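PDB 4HSQ: putative fimbrial subunit from Corynebacterium diphtheriae, which probably builds the shaft of a cell-surface pilus as the major pilin SpaD, of which this chain comprises domains D2 and D3. Local coordinates for residues Thr115-Asn120 and Val143-Lys148; Gly147-Val152 and Asp203-Thr208; Thr208-Gly213 and Phe246-Ile251. One frame throughout, in Å; residues are numbered along the deposited sequence.

The three contacts cluster at the junction of the two pilin domains. Strand 142-155 runs through it: Val143-Lys148 pairs with Thr115-Asn120 in contact 1, and the same strand, from Gly147, pairs with Asp203-Thr208 in contact 2, the two centres lying about 12 Å apart. Contact 3 begins at Thr208, where contact 2 ends; its centre is about 9 Å from that of contact 1 and about 11 Å from that of contact 2. Tyr145 of contact 1 meets Phe210 edge-to-face and Arg248 through a cation-pi interaction. Contact 3 also carries the calcium ligand Ile251, while Thr116 of contact 1 and Lys148 of contact 2 each keep their side chains about 8 Å from the metal.

Contact 1: residues Thr115-Asn120 and Val143-Lys148; sequences TTELKN and VTYHGK
Thr116 and Glu117 pack against the ring of Tyr145 where strands 117-120 and 143-148 run antiparallel in domain D2, a Lys-Asn isopeptide-bonded adhesin-clan domain probably of the CnaA type. The ring receives Thr116 OG1 at its edge, in plane, 3.5 Å from Tyr145 CD1. Glu117 CB approaches obliquely, 3.5 Å from Tyr145 CE1, while Val143 CG1 lies over one face near the rim. Glu117 CG sits between its backbone N and carbonyl carbon (chi1 71°), and from there the chain runs extended, carrying Glu117 OE1 to a water that also binds Tyr145 OH. On the same sheet face Lys119 lies alongside Val143, the two pointing the same way with Lys119 CG 3.9 Å from Val143 CG2.

The backbones are tied by His146 N to Thr116 O and by a reciprocal pair between Leu118 and Thr144. One residue beyond Lys119, Asn120 CG is joined covalently to Lys8 NZ, the intramolecular isopeptide bond that ties this strand to the start of the fragment. On the face bearing Leu118 and Thr144, Thr144 OG1, which also bonds Asp12, accepts from a water at 2.7 Å, and that water donates its other proton to Leu118 O at 2.9 Å.

Contact 2: residues Gly147-Val152 and Asp203-Thr208; sequences GKLKVV and DGLHVT
Gly147 and Leu205 form a hydrogen-bonded antiparallel pair that joins the two strands by reciprocal backbone bonds: Gly147 N donates to Leu205 O at 2.9 Å, and Leu205 N to Gly147 O at 2.8 Å. The absence of a side chain on Gly204 lets Gly147 O come within 3.3 Å of Gly204 CA. The strand segments diverge strongly, their directions 117° apart.

Two side-chain pairs lie beside this link. Leu149 and Leu205 meet through methyl groups, Leu149 CD2 standing 4.0 Å from Leu205 CD1. Lys148 passes across Asp203 with its aliphatic chain, Lys148 CD reaching 3.9 Å from Asp203 OD2; beyond CD the chain bends at chi3 (-126°) towards CE and NZ, and Lys148 NZ remains 4.5 Å from Asp203 OD2, beyond a salt bridge.

Further out, Asp203 OD1 is held by Val112 N, which anchors the carboxylate next to the lysine, and the peptide bond between Asp203 and Gly204 is cis. Leu205 also packs on Phe223 and Phe246, and Leu149 on Leu225, so the leucine pair belongs to the hydrophobic interior of the prealbumin-like domain D3. Where the strand ends, His206 ND1 donates to Val207 O at 2.7 Å, with the acceptor in the ring plane, while His206 NE2 bonds Asp12. With acceptors at both nitrogens, the imidazole is probably doubly protonated, and the charge of Asp12 would stabilise that form.

Between these two segments the link is a pair of straight backbone bonds and a leucine contact, and Leu149 continues the pairing with Ile202; the charges of Lys148 and Asp203 can add only a longer-range attraction, while the aspartate takes its hydrogen bond from the main chain of Val112.

Contact 3: residues Thr208-Gly213 and Phe246-Ile251; sequences TDFEDG and FTRAKI. With CA (calcium ion), chain B.
The Arg248 guanidinium has Phe210 over one face, Phe210 CD2 standing 3.4 Å above its plane and offset toward the rim, and the Asp209 carboxylate at its edge; ring and guanidinium planes are 40° apart. This is the N-terminal end of helix 248-252 in the prealbumin-like domain D3, where the loop after strand 199-206 meets the helix. The Phe246 ring, on the helix side, carries Ile251 CD1 over the centre of one face.

Asp209 holds the helix start with both oxygens. Asp209 OD1 accepts from Arg248 N at 3.0 Å and Asp209 OD2 forms a salt bridge with Arg248 NE at 3.0 Å, both nitrogens well out of the carboxylate plane, Arg248 N to one side and Arg248 NE to the other, with OD2 in the guanidinium plane. Through a water OD2 also reaches Ala249 N, and the carboxylate probably interacts favourably with the positive end of the helix dipole. Glu215 binds Arg248 NH2, and Tyr145 adds a cation-pi contact.

Thr247 is the N-cap: with its hydroxyl between backbone N and carbonyl carbon (chi1 68°), Thr247 OG1 accepts from Lys250 N. Just before it, Phe246 O takes a bond from Thr208 N at 2.9 Å. At the other end of this turn, Ile251 O binds the calcium ion at 2.3 Å, with Glu253, Asp260, Asp261, Thr264 and a water, itself 2.6 Å from Lys250 O, completing the site.

Contact 1: residues Thr115-Asn120 and Val143-Lys148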
ATOM      1  N   THR A 115       0.253 -12.754  -0.465  1.00 14.95           N
ATOM      2  CA  THR A 115       1.486 -12.383  -1.165  1.00 14.69           C
ATOM      3  C   THR A 115       1.864 -11.000  -0.670  1.00 16.97           C
ATOM      4  O   THR A 115       0.973 -10.180  -0.408  1.00 15.06           O
ATOM      5  CB  THR A 115       1.326 -12.393  -2.723  1.00 21.62           C
ATOM      6  OG1 THR A 115       0.301 -11.465  -3.106  1.00 20.41           O
ATOM      7  CG2 THR A 115       1.057 -13.803  -3.309  1.00 22.03           C
ATOM      8  N   THR A 116       3.150 -10.692  -0.655  1.00 13.42           N
ATOM      9  CA  THR A 116       3.539  -9.319  -0.317  1.00 12.06           C
ATOM     10  C   THR A 116       3.142  -8.422  -1.474  1.00 15.03           C
ATOM     11  O   THR A 116       2.688  -7.309  -1.236  1.00 15.49           O
ATOM     12  CB  THR A 116       5.037  -9.215  -0.024  1.00 15.21           C
ATOM     13  OG1 THR A 116       5.759  -9.676  -1.171  1.00 17.23           O
ATOM     14  CG2 THR A 116       5.449 -10.016   1.222  1.00 13.32           C
ATOM     15  N   GLU A 117       3.254  -8.928  -2.737  1.00 13.01           N
ATOM     16  CA  GLU A 117       2.904  -8.103  -3.896  1.00 13.36           C
ATOM     17  C   GLU A 117       1.411  -7.890  -4.052  1.00 16.22           C
ATOM     18  O   GLU A 117       0.621  -8.777  -3.775  1.00 14.11           O
ATOM     19  CB  GLU A 117       3.466  -8.669  -5.218  1.00 15.52           C
ATOM     20  CG  GLU A 117       2.799  -9.938  -5.726  1.00 22.51           C
ATOM     21  CD  GLU A 117       3.225 -10.384  -7.110  1.00 33.10           C
ATOM     22  OE1 GLU A 117       4.100  -9.728  -7.719  1.00 26.63           O
ATOM     23  OE2 GLU A 117       2.683 -11.405  -7.587  1.00 31.14           O
ATOM     24  N   LEU A 118       1.042  -6.693  -4.500  1.00 12.53           N
ATOM     25  CA  LEU A 118      -0.333  -6.363  -4.853  1.00 12.26           C
ATOM     26  C   LEU A 118      -0.211  -5.600  -6.157  1.00 15.48           C
ATOM     27  O   LEU A 118       0.367  -4.511  -6.192  1.00 13.14           O
ATOM     28  CB  LEU A 118      -1.045  -5.559  -3.733  1.00 12.09           C
ATOM     29  CG  LEU A 118      -2.540  -5.271  -3.945  1.00 14.40           C
ATOM     30  CD1 LEU A 118      -3.241  -5.056  -2.595  1.00 12.88           C
ATOM     31  CD2 LEU A 118      -2.734  -4.035  -4.846  1.00 17.64           C
ATOM     32  N   LYS A 119      -0.703  -6.205  -7.233  1.00 13.59           N
ATOM     33  CA  LYS A 119      -0.589  -5.640  -8.569  1.00 14.56           C
ATOM     34  C   LYS A 119      -1.794  -4.836  -8.970  1.00 17.01           C
ATOM     35  O   LYS A 119      -2.900  -5.102  -8.521  1.00 14.84           O
ATOM     36  CB  LYS A 119      -0.373  -6.770  -9.596  1.00 17.55           C
ATOM     37  CG  LYS A 119       0.903  -7.579  -9.278  1.00 25.67           C
ATOM     38  CD  LYS A 119       1.177  -8.712 -10.277  1.00 25.13           C
ATOM     39  CE  LYS A 119       0.198  -9.839 -10.182  1.00 24.84           C
ATOM     40  NZ  LYS A 119       0.734 -11.067 -10.834  1.00 22.44           N
ATOM     41  N   ASN A 120      -1.579  -3.881  -9.875  1.00 14.62           N
ATOM     42  CA  ASN A 120      -2.676  -3.121 -10.418  1.00 14.49           C
ATOM     43  C   ASN A 120      -2.430  -2.836 -11.882  1.00 17.75           C
ATOM     44  O   ASN A 120      -1.316  -2.524 -12.279  1.00 15.97           O
ATOM     45  CB  ASN A 120      -2.941  -1.799  -9.658  1.00 12.94           C
ATOM     46  CG  ASN A 120      -4.198  -1.141 -10.184  1.00 14.80           C
ATOM     47  OD1 ASN A 120      -5.289  -1.697 -10.043  1.00 17.59           O
ATOM     48  N   VAL A 143       3.176  -2.455  -9.080  1.00 14.21           N
ATOM     49  CA  VAL A 143       3.127  -3.354  -7.939  1.00 14.46           C
ATOM     50  C   VAL A 143       3.423  -2.568  -6.675  1.00 15.25           C
ATOM     51  O   VAL A 143       4.282  -1.685  -6.675  1.00 15.11           O
ATOM     52  CB  VAL A 143       4.117  -4.552  -8.128  1.00 18.41           C
ATOM     53  CG1 VAL A 143       3.892  -5.623  -7.077  1.00 18.83           C
ATOM     54  CG2 VAL A 143       4.004  -5.170  -9.528  1.00 18.89           C
ATOM     55  N   THR A 144       2.747  -2.953  -5.593  1.00 11.31           N
ATOM     56  CA  THR A 144       2.914  -2.400  -4.238  1.00 11.53           C
ATOM     57  C   THR A 144       3.156  -3.571  -3.316  1.00 13.96           C
ATOM     58  O   THR A 144       2.372  -4.521  -3.335  1.00 15.00           O
ATOM     59  CB  THR A 144       1.648  -1.623  -3.836  1.00 14.99           C
ATOM     60  OG1 THR A 144       1.432  -0.584  -4.799  1.00 15.35           O
ATOM     61  CG2 THR A 144       1.753  -1.033  -2.436  1.00 13.59           C
ATOM     62  N   TYR A 145       4.167  -3.477  -2.449  1.00 10.74           N
ATOM     63  CA  TYR A 145       4.497  -4.576  -1.543  1.00 10.38           C
ATOM     64  C   TYR A 145       4.342  -4.210  -0.085  1.00 14.68           C
ATOM     65  O   TYR A 145       4.852  -3.177   0.361  1.00 13.61           O
ATOM     66  CB  TYR A 145       5.950  -5.025  -1.736  1.00 10.41           C
ATOM     67  CG  TYR A 145       6.298  -5.574  -3.095  1.00 13.66           C
ATOM     68  CD1 TYR A 145       6.292  -6.949  -3.339  1.00 14.67           C
ATOM     69  CD2 TYR A 145       6.643  -4.726  -4.142  1.00 14.30           C
ATOM     70  CE1 TYR A 145       6.690  -7.466  -4.582  1.00 15.12           C
ATOM     71  CE2 TYR A 145       7.058  -5.234  -5.381  1.00 13.61           C
ATOM     72  CZ  TYR A 145       7.058  -6.602  -5.598  1.00 21.38           C
ATOM     73  OH  TYR A 145       7.432  -7.087  -6.825  1.00 19.83           O
ATOM     74  N   HIS A 146       3.698  -5.095   0.665  1.00 12.30           N
ATOM     75  CA  HIS A 146       3.530  -4.965   2.115  1.00 11.03           C
ATOM     76  C   HIS A 146       3.822  -6.281   2.737  1.00 15.12           C
ATOM     77  O   HIS A 146       3.516  -7.299   2.133  1.00 14.48           O
ATOM     78  CB  HIS A 146       2.111  -4.503   2.510  1.00 10.68           C
ATOM     79  CG  HIS A 146       1.811  -3.063   2.186  1.00 12.56           C
ATOM     80  ND1 HIS A 146       1.431  -2.678   0.916  1.00 13.53           N
ATOM     81  CD2 HIS A 146       1.818  -1.968   2.993  1.00 12.55           C
ATOM     82  CE1 HIS A 146       1.231  -1.371   0.979  1.00 12.86           C
ATOM     83  NE2 HIS A 146       1.455  -0.901   2.211  1.00 12.86           N
ATOM     84  N   GLY A 147       4.298  -6.277   3.976  1.00 11.07           N
ATOM     85  CA  GLY A 147       4.558  -7.531   4.672  1.00  9.85           C
ATOM     86  C   GLY A 147       4.110  -7.454   6.105  1.00 12.18           C
ATOM     87  O   GLY A 147       3.819  -6.370   6.622  1.00 11.08           O
ATOM     88  N   LYS A 148       4.009  -8.603   6.736  1.00 10.08           N
ATOM     89  CA  LYS A 148       3.656  -8.645   8.161  1.00  9.33           C
ATOM     90  C   LYS A 148       4.908  -8.613   9.020  1.00 14.78           C
ATOM     91  O   LYS A 148       5.934  -9.166   8.642  1.00 14.57           O
ATOM     92  CB  LYS A 148       2.865  -9.907   8.469  1.00 10.75           C
ATOM     93  CG  LYS A 148       1.530  -9.913   7.760  1.00 13.03           C
ATOM     94  CD  LYS A 148       0.611 -10.967   8.386  1.00 23.62           C
ATOM     95  CE  LYS A 148       0.063 -11.923   7.369  1.00 43.60           C
ATOM     96  NZ  LYS A 148      -0.637 -13.053   8.034  1.00 53.37           N
TER
HETATM   97  O   HOH W   1       6.725  -9.558  -7.345  1.00 24.21           O
HETATM   98  O   HOH W   2      -0.067  -1.684  -6.788  1.00 13.64           O

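Contact 2: residues Gly147-Val152 and Asp203-Thr208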
ATOM      1  N   GLY A 147       4.298  -6.277   3.976  1.00 11.07           N
ATOM      2  CA  GLY A 147       4.558  -7.531   4.672  1.00  9.85           C
ATOM      3  C   GLY A 147       4.110  -7.454   6.105  1.00 12.18           C
ATOM      4  O   GLY A 147       3.819  -6.370   6.622  1.00 11.08           O
ATOM      5  N   LYS A 148       4.009  -8.603   6.736  1.00 10.08           N
ATOM      6  CA  LYS A 148       3.656  -8.645   8.161  1.00  9.33           C
ATOM      7  C   LYS A 148       4.908  -8.613   9.020  1.00 14.78           C
ATOM      8  O   LYS A 148       5.934  -9.166   8.642  1.00 14.57           O
ATOM      9  CB  LYS A 148       2.865  -9.907   8.469  1.00 10.75           C
ATOM     10  CG  LYS A 148       1.530  -9.913   7.760  1.00 13.03           C
ATOM     11  CD  LYS A 148       0.611 -10.967   8.386  1.00 23.62           C
ATOM     12  CE  LYS A 148       0.063 -11.923   7.369  1.00 43.60           C
ATOM     13  NZ  LYS A 148      -0.637 -13.053   8.034  1.00 53.37           N
ATOM     14  N   LEU A 149       4.815  -7.974  10.184  1.00 12.05           N
ATOM     15  CA  LEU A 149       5.904  -7.920  11.119  1.00 12.68           C
ATOM     16  C   LEU A 149       5.461  -8.624  12.401  1.00 18.79           C
ATOM     17  O   LEU A 149       4.600  -8.117  13.111  1.00 18.01           O
ATOM     18  CB  LEU A 149       6.380  -6.477  11.394  1.00 12.40           C
ATOM     19  CG  LEU A 149       7.471  -6.357  12.487  1.00 16.03           C
ATOM     20  CD1 LEU A 149       8.751  -7.136  12.094  1.00 14.21           C
ATOM     21  CD2 LEU A 149       7.782  -4.910  12.786  1.00 17.53           C
ATOM     22  N   LYS A 150       6.036  -9.806  12.663  1.00 14.98           N
ATOM     23  CA  LYS A 150       5.719 -10.573  13.863  1.00 14.87           C
ATOM     24  C   LYS A 150       6.846 -10.387  14.862  1.00 18.42           C
ATOM     25  O   LYS A 150       8.019 -10.587  14.528  1.00 17.42           O
ATOM     26  CB  LYS A 150       5.543 -12.064  13.496  1.00 16.10           C
ATOM     27  CG  LYS A 150       5.294 -12.980  14.674  1.00 17.37           C
ATOM     28  CD  LYS A 150       5.172 -14.436  14.212  1.00 16.74           C
ATOM     29  CE  LYS A 150       4.983 -15.320  15.425  1.00 29.34           C
ATOM     30  NZ  LYS A 150       4.558 -16.693  15.067  1.00 41.70           N
ATOM     31  N   VAL A 151       6.495 -10.027  16.092  1.00 15.87           N
ATOM     32  CA  VAL A 151       7.470  -9.853  17.151  1.00 16.47           C
ATOM     33  C   VAL A 151       7.307 -10.982  18.163  1.00 21.06           C
ATOM     34  O   VAL A 151       6.187 -11.271  18.557  1.00 18.52           O
ATOM     35  CB  VAL A 151       7.341  -8.454  17.800  1.00 21.12           C
ATOM     36  CG1 VAL A 151       8.213  -8.328  19.047  1.00 21.14           C
ATOM     37  CG2 VAL A 151       7.706  -7.376  16.785  1.00 21.50           C
ATOM     38  N   VAL A 152       8.409 -11.644  18.542  1.00 19.12           N
ATOM     39  CA  VAL A 152       8.314 -12.712  19.544  1.00 20.16           C
ATOM     40  C   VAL A 152       9.204 -12.296  20.726  1.00 21.93           C
ATOM     41  O   VAL A 152      10.382 -12.014  20.544  1.00 21.42           O
ATOM     42  CB  VAL A 152       8.565 -14.147  19.006  1.00 25.42           C
ATOM     43  CG1 VAL A 152       9.745 -14.206  18.064  1.00 26.86           C
ATOM     44  CG2 VAL A 152       8.681 -15.186  20.133  1.00 24.80           C
ATOM     45  N   ASP A 203      -0.019  -6.388  10.899  1.00 14.14           N
ATOM     46  CA  ASP A 203      -0.469  -6.617   9.530  1.00 14.00           C
ATOM     47  C   ASP A 203      -0.966  -5.243   8.989  1.00 19.93           C
ATOM     48  O   ASP A 203      -2.099  -4.829   9.270  1.00 19.96           O
ATOM     49  CB  ASP A 203      -1.557  -7.713   9.496  1.00 15.17           C
ATOM     50  CG  ASP A 203      -2.038  -8.088   8.096  1.00 20.58           C
ATOM     51  OD1 ASP A 203      -1.670  -7.390   7.133  1.00 19.93           O
ATOM     52  OD2 ASP A 203      -2.750  -9.093   7.965  1.00 24.06           O
ATOM     53  N   GLY A 204      -0.093  -4.465   8.354  1.00 15.02           N
ATOM     54  CA  GLY A 204       1.243  -4.808   7.881  1.00 13.08           C
ATOM     55  C   GLY A 204       1.922  -3.538   7.455  1.00 14.73           C
ATOM     56  O   GLY A 204       1.320  -2.459   7.520  1.00 14.20           O
ATOM     57  N   LEU A 205       3.169  -3.649   6.995  1.00 11.57           N
ATOM     58  CA  LEU A 205       3.959  -2.480   6.690  1.00 11.66           C
ATOM     59  C   LEU A 205       4.429  -2.463   5.265  1.00 14.39           C
ATOM     60  O   LEU A 205       4.668  -3.513   4.681  1.00 12.98           O
ATOM     61  CB  LEU A 205       5.192  -2.426   7.624  1.00 12.15           C
ATOM     62  CG  LEU A 205       4.929  -2.517   9.135  1.00 15.80           C
ATOM     63  CD1 LEU A 205       6.256  -2.623   9.907  1.00 15.08           C
ATOM     64  CD2 LEU A 205       4.084  -1.318   9.613  1.00 16.64           C
ATOM     65  N   HIS A 206       4.631  -1.253   4.725  1.00 10.14           N
ATOM     66  CA  HIS A 206       5.179  -1.075   3.379  1.00  8.98           C
ATOM     67  C   HIS A 206       6.637  -1.512   3.391  1.00 13.10           C
ATOM     68  O   HIS A 206       7.397  -1.145   4.305  1.00 13.87           O
ATOM     69  CB  HIS A 206       5.087   0.404   3.000  1.00 10.24           C
ATOM     70  CG  HIS A 206       5.224   0.693   1.543  1.00 14.11           C
ATOM     71  ND1 HIS A 206       6.388   0.398   0.844  1.00 16.24           N
ATOM     72  CD2 HIS A 206       4.370   1.333   0.716  1.00 16.51           C
ATOM     73  CE1 HIS A 206       6.201   0.865  -0.384  1.00 15.37           C
ATOM     74  NE2 HIS A 206       5.011   1.449  -0.507  1.00 16.31           N
ATOM     75  N   VAL A 207       7.030  -2.310   2.403  1.00 12.09           N
ATOM     76  CA  VAL A 207       8.448  -2.723   2.300  1.00 10.98           C
ATOM     77  C   VAL A 207       9.314  -1.487   2.045  1.00 14.96           C
ATOM     78  O   VAL A 207       8.860  -0.507   1.428  1.00 12.44           O
ATOM     79  CB  VAL A 207       8.713  -3.799   1.225  1.00 13.36           C
ATOM     80  CG1 VAL A 207       7.784  -5.008   1.419  1.00 12.59           C
ATOM     81  CG2 VAL A 207       8.610  -3.223  -0.211  1.00 12.80           C
ATOM     82  N   THR A 208      10.577  -1.548   2.487  1.00 14.35           N
ATOM     83  CA  THR A 208      11.473  -0.395   2.333  1.00 15.59           C
ATOM     84  C   THR A 208      12.228  -0.335   1.002  1.00 19.23           C
ATOM     85  O   THR A 208      12.730   0.732   0.661  1.00 19.95           O
ATOM     86  CB  THR A 208      12.512  -0.405   3.466  1.00 17.65           C
ATOM     87  OG1 THR A 208      13.282  -1.621   3.384  1.00 15.05           O
ATOM     88  CG2 THR A 208      11.864  -0.309   4.842  1.00 16.56           C
TER

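Contact 3: residues Thr208-Gly213 and Phe246-Ile251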
ATOM      1  N   THR A 208      10.577  -1.548   2.487  1.00 14.35           N
ATOM      2  CA  THR A 208      11.473  -0.395   2.333  1.00 15.59           C
ATOM      3  C   THR A 208      12.228  -0.335   1.002  1.00 19.23           C
ATOM      4  O   THR A 208      12.730   0.732   0.661  1.00 19.95           O
ATOM      5  CB  THR A 208      12.512  -0.405   3.466  1.00 17.65           C
ATOM      6  OG1 THR A 208      13.282  -1.621   3.384  1.00 15.05           O
ATOM      7  CG2 THR A 208      11.864  -0.309   4.842  1.00 16.56           C
ATOM      8  N   ASP A 209      12.339  -1.444   0.265  1.00 15.10           N
ATOM      9  CA  ASP A 209      13.210  -1.507  -0.930  1.00 14.99           C
ATOM     10  C   ASP A 209      12.494  -1.288  -2.263  1.00 18.57           C
ATOM     11  O   ASP A 209      13.108  -1.370  -3.318  1.00 17.04           O
ATOM     12  CB  ASP A 209      13.949  -2.875  -0.944  1.00 16.67           C
ATOM     13  CG  ASP A 209      13.017  -4.061  -1.033  1.00 21.20           C
ATOM     14  OD1 ASP A 209      12.038  -4.109  -0.250  1.00 17.59           O
ATOM     15  OD2 ASP A 209      13.223  -4.908  -1.922  1.00 20.13           O
ATOM     16  N   PHE A 210      11.180  -1.047  -2.229  1.00 15.50           N
ATOM     17  CA  PHE A 210      10.400  -0.878  -3.449  1.00 14.51           C
ATOM     18  C   PHE A 210       9.238  -0.000  -3.104  1.00 17.47           C
ATOM     19  O   PHE A 210       8.508  -0.296  -2.148  1.00 14.55           O
ATOM     20  CB  PHE A 210       9.955  -2.236  -3.955  1.00 15.79           C
ATOM     21  CG  PHE A 210       9.464  -2.255  -5.373  1.00 16.47           C
ATOM     22  CD1 PHE A 210       8.142  -1.941  -5.670  1.00 15.82           C
ATOM     23  CD2 PHE A 210      10.304  -2.656  -6.415  1.00 18.97           C
ATOM     24  CE1 PHE A 210       7.676  -1.984  -6.982  1.00 16.57           C
ATOM     25  CE2 PHE A 210       9.829  -2.722  -7.725  1.00 21.24           C
ATOM     26  CZ  PHE A 210       8.513  -2.394  -7.996  1.00 19.47           C
ATOM     27  N   GLU A 211       9.083   1.093  -3.842  1.00 14.07           N
ATOM     28  CA  GLU A 211       8.003   2.039  -3.558  1.00 14.46           C
ATOM     29  C   GLU A 211       7.665   2.851  -4.783  1.00 17.88           C
ATOM     30  O   GLU A 211       8.513   3.057  -5.676  1.00 15.45           O
ATOM     31  CB  GLU A 211       8.338   2.953  -2.359  1.00 16.08           C
ATOM     32  CG  GLU A 211       9.371   4.023  -2.641  1.00 20.68           C
ATOM     33  CD  GLU A 211      10.083   4.540  -1.412  1.00 42.49           C
ATOM     34  OE1 GLU A 211       9.672   4.191  -0.278  1.00 28.73           O
ATOM     35  OE2 GLU A 211      11.056   5.308  -1.588  1.00 31.97           O
ATOM     36  N   ASP A 212       6.386   3.292  -4.849  1.00 13.36           N
ATOM     37  CA  ASP A 212       5.889   4.080  -5.992  1.00 12.71           C
ATOM     38  C   ASP A 212       6.114   3.348  -7.343  1.00 16.46           C
ATOM     39  O   ASP A 212       6.334   3.983  -8.380  1.00 16.86           O
ATOM     40  CB  ASP A 212       6.506   5.507  -6.015  1.00 13.67           C
ATOM     41  CG  ASP A 212       6.223   6.344  -4.774  1.00 21.96           C
ATOM     42  OD1 ASP A 212       5.242   6.024  -4.037  1.00 17.93           O
ATOM     43  OD2 ASP A 212       6.963   7.325  -4.544  1.00 20.97           O
ATOM     44  N   GLY A 213       5.991   2.024  -7.319  1.00 12.16           N
ATOM     45  CA  GLY A 213       6.070   1.196  -8.505  1.00 11.16           C
ATOM     46  C   GLY A 213       7.456   0.864  -9.024  1.00 17.77           C
ATOM     47  O   GLY A 213       7.573   0.218 -10.065  1.00 18.13           O
ATOM     48  N   PHE A 246      13.255  -4.273   6.611  1.00 14.59           N
ATOM     49  CA  PHE A 246      11.967  -4.751   6.105  1.00 13.17           C
ATOM     50  C   PHE A 246      11.876  -4.713   4.571  1.00 14.52           C
ATOM     51  O   PHE A 246      11.039  -4.045   3.981  1.00 13.96           O
ATOM     52  CB  PHE A 246      10.863  -3.941   6.781  1.00 13.55           C
ATOM     53  CG  PHE A 246       9.544  -4.655   6.868  1.00 13.15           C
ATOM     54  CD1 PHE A 246       9.382  -5.754   7.708  1.00 14.59           C
ATOM     55  CD2 PHE A 246       8.464  -4.240   6.101  1.00 14.32           C
ATOM     56  CE1 PHE A 246       8.148  -6.415   7.791  1.00 15.78           C
ATOM     57  CE2 PHE A 246       7.247  -4.909   6.172  1.00 17.06           C
ATOM     58  CZ  PHE A 246       7.087  -5.963   7.039  1.00 15.93           C
ATOM     59  N   THR A 247      12.699  -5.538   3.938  1.00 13.12           N
ATOM     60  CA  THR A 247      12.776  -5.655   2.479  1.00 12.52           C
ATOM     61  C   THR A 247      12.036  -6.895   1.988  1.00 13.97           C
ATOM     62  O   THR A 247      11.857  -7.855   2.740  1.00 14.33           O
ATOM     63  CB  THR A 247      14.233  -5.694   2.014  1.00 19.23           C
ATOM     64  OG1 THR A 247      14.810  -6.930   2.456  1.00 16.83           O
ATOM     65  CG2 THR A 247      15.045  -4.482   2.520  1.00 17.72           C
ATOM     66  N   ARG A 248      11.617  -6.877   0.727  1.00 12.57           N
ATOM     67  CA  ARG A 248      10.982  -8.039   0.094  1.00 12.22           C
ATOM     68  C   ARG A 248      11.785  -9.336   0.321  1.00 17.21           C
ATOM     69  O   ARG A 248      11.208 -10.368   0.696  1.00 15.56           O
ATOM     70  CB  ARG A 248      10.845  -7.797  -1.421  1.00 13.49           C
ATOM     71  CG  ARG A 248       9.775  -6.755  -1.792  1.00 17.70           C
ATOM     72  CD  ARG A 248       9.787  -6.471  -3.276  1.00 18.21           C
ATOM     73  NE  ARG A 248      11.049  -5.892  -3.735  1.00 23.20           N
ATOM     74  CZ  ARG A 248      11.407  -5.813  -5.013  1.00 31.61           C
ATOM     75  NH1 ARG A 248      10.590  -6.249  -5.966  1.00 20.57           N
ATOM     76  NH2 ARG A 248      12.583  -5.314  -5.345  1.00 23.58           N
ATOM     77  N   ALA A 249      13.111  -9.290   0.077  1.00 16.43           N
ATOM     78  CA  ALA A 249      13.996 -10.455   0.211  1.00 16.44           C
ATOM     79  C   ALA A 249      14.059 -10.951   1.657  1.00 16.94           C
ATOM     80  O   ALA A 249      13.954 -12.177   1.879  1.00 15.50           O
ATOM     81  CB  ALA A 249      15.387 -10.129  -0.297  1.00 17.46           C
ATOM     82  N   LYS A 250      14.164 -10.031   2.636  1.00 11.90           N
ATOM     83  CA  LYS A 250      14.198 -10.441   4.055  1.00 12.90           C
ATOM     84  C   LYS A 250      12.864 -11.051   4.514  1.00 15.06           C
ATOM     85  O   LYS A 250      12.852 -12.056   5.214  1.00 16.65           O
ATOM     86  CB  LYS A 250      14.575  -9.277   4.990  1.00 16.54           C
ATOM     87  CG  LYS A 250      16.060  -8.896   4.918  1.00 29.41           C
ATOM     88  CD  LYS A 250      16.958  -9.796   5.780  1.00 38.63           C
ATOM     89  CE  LYS A 250      18.420  -9.418   5.687  1.00 45.53           C
ATOM     90  NZ  LYS A 250      18.710  -8.118   6.352  1.00 56.20           N
ATOM     91  N   ILE A 251      11.762 -10.488   4.069  1.00 12.04           N
ATOM     92  CA  ILE A 251      10.412 -10.969   4.437  1.00 11.63           C
ATOM     93  C   ILE A 251      10.172 -12.357   3.844  1.00 13.87           C
ATOM     94  O   ILE A 251       9.633 -13.235   4.520  1.00 13.97           O
ATOM     95  CB  ILE A 251       9.355  -9.960   3.945  1.00 13.16           C
ATOM     96  CG1 ILE A 251       9.484  -8.616   4.685  1.00 12.98           C
ATOM     97  CG2 ILE A 251       7.915 -10.545   4.031  1.00 11.71           C
ATOM     98  CD1 ILE A 251       8.756  -7.450   3.998  1.00 13.18           C
TER
HETATM   99 CA    CA B 501       9.516 -14.608   6.335  1.00 16.75          CA
HETATM  100  O   HOH W   3      14.968  -1.670   5.471  1.00 19.55           O
HETATM  101  O   HOH W   4      14.496  -7.102  -1.441  1.00 16.53           O
HETATM  102  O   HOH W   5      11.528 -13.362   7.072  1.00 17.62           O